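Side-chain contact in flagellar protein FlgA (Thermotoga maritima, PDB 3FRN), which probably acts as a periplasmic chaperone for assembly of the P-ring of the flagellar basal body: residues I36-P39 / G40-Y43. Residues are numbered along the deposited sequence; the frame is centred on the assembly and turned at random.
Sequences ILLP and GLEY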
# COMPACT_ATOMS: atom_id res chain seq x y z
N ILE A 36 -8.98 24.69 -6.09
CA ILE A 36 -7.89 25.58 -6.47
C ILE A 36 -6.87 24.74 -7.22
O ILE A 36 -6.24 23.88 -6.63
CB ILE A 36 -7.20 26.22 -5.23
CG1 ILE A 36 -8.23 26.94 -4.34
CG2 ILE A 36 -6.08 27.18 -5.64
CD1 ILE A 36 -9.02 28.02 -5.06
N LEU A 37 -6.70 24.99 -8.51
CA LEU A 37 -5.85 24.16 -9.35
C LEU A 37 -4.41 24.69 -9.40
O LEU A 37 -4.17 25.79 -9.88
CB LEU A 37 -6.45 24.12 -10.75
CG LEU A 37 -7.38 23.00 -11.23
CD1 LEU A 37 -8.25 22.40 -10.17
CD2 LEU A 37 -8.22 23.52 -12.39
N LEU A 38 -3.45 23.91 -8.88
CA LEU A 38 -2.05 24.37 -8.80
C LEU A 38 -1.17 23.60 -9.76
O LEU A 38 -1.42 22.42 -10.03
CB LEU A 38 -1.53 24.28 -7.35
CG LEU A 38 -2.17 25.15 -6.28
CD1 LEU A 38 -1.67 24.76 -4.90
CD2 LEU A 38 -1.90 26.66 -6.50
N PRO A 39 -0.13 24.26 -10.31
CA PRO A 39 0.53 23.62 -11.43
C PRO A 39 1.21 22.31 -11.03
O PRO A 39 1.81 22.22 -9.95
CB PRO A 39 1.58 24.66 -11.85
CG PRO A 39 1.83 25.45 -10.59
CD PRO A 39 0.51 25.53 -9.94
N GLY A 40 1.11 21.31 -11.90
CA GLY A 40 1.85 20.06 -11.76
C GLY A 40 1.28 19.05 -10.79
O GLY A 40 1.88 18.00 -10.57
N LEU A 41 0.11 19.35 -10.21
CA LEU A 41 -0.55 18.46 -9.25
C LEU A 41 -1.75 17.75 -9.87
O LEU A 41 -2.40 18.27 -10.78
CB LEU A 41 -1.00 19.23 -8.01
CG LEU A 41 0.05 19.92 -7.14
CD1 LEU A 41 -0.61 20.67 -5.99
CD2 LEU A 41 1.05 18.93 -6.59
N GLU A 42 -2.06 16.56 -9.33
CA GLU A 42 -3.17 15.75 -9.81
C GLU A 42 -4.35 15.88 -8.87
O GLU A 42 -4.18 15.83 -7.66
CB GLU A 42 -2.76 14.29 -9.87
CG GLU A 42 -3.52 13.48 -10.90
CD GLU A 42 -2.86 13.47 -12.27
OE1 GLU A 42 -1.80 14.11 -12.43
OE2 GLU A 42 -3.40 12.82 -13.19
N TYR A 43 -5.55 16.03 -9.42
CA TYR A 43 -6.74 16.22 -8.62
C TYR A 43 -7.72 15.07 -8.83
O TYR A 43 -7.80 14.50 -9.90
CB TYR A 43 -7.43 17.55 -8.98
CG TYR A 43 -6.68 18.77 -8.49
CD1 TYR A 43 -5.45 19.12 -9.05
CD2 TYR A 43 -7.18 19.55 -7.48
CE1 TYR A 43 -4.75 20.21 -8.59
CE2 TYR A 43 -6.49 20.66 -7.01
CZ TYR A 43 -5.26 20.97 -7.58
OH TYR A 43 -4.57 22.06 -7.13
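The phenol of Tyr43 reaches back to the end of strand 35-37 and the first loop residue after it, where two hydrogen bonds grip its hydroxyl. Tyr43 OH donates to Ile36 O at 2.5 Å, in the carbonyl plane and on a lone pair, with a C=O...donor angle of 139°. Leu38 N donates to Tyr43 OH at 2.8 Å, the hydrogen bond somewhat bent (N-H...O angle 144°). With CG beside the backbone N (chi1 -72°), the ring is directed toward residues 36-38, and Leu37 CD1 sits 4.0 Å from the centroid of the Tyr43 ring, almost on the ring normal, a CH-pi contact over one face. Leu38 CB touches Leu41 CD1, and both side chains also touch Leu135 of strand 132-148. The far end is looser: a type II beta turn from Leu38 to Leu41 closes with a weak bond, Leu41 N to Leu38 O at 3.4 Å, and partly exposed Gly40 takes the positive phi of its third position. The turn thus links two strands of different sheets in the FlgA N-terminal region, and the tyrosine hydroxyl, donor and acceptor at once, pairs with two backbone polar groups in a buried setting, consistent with tying the end of strand 35-37 and the start of the turn to strand 42-45.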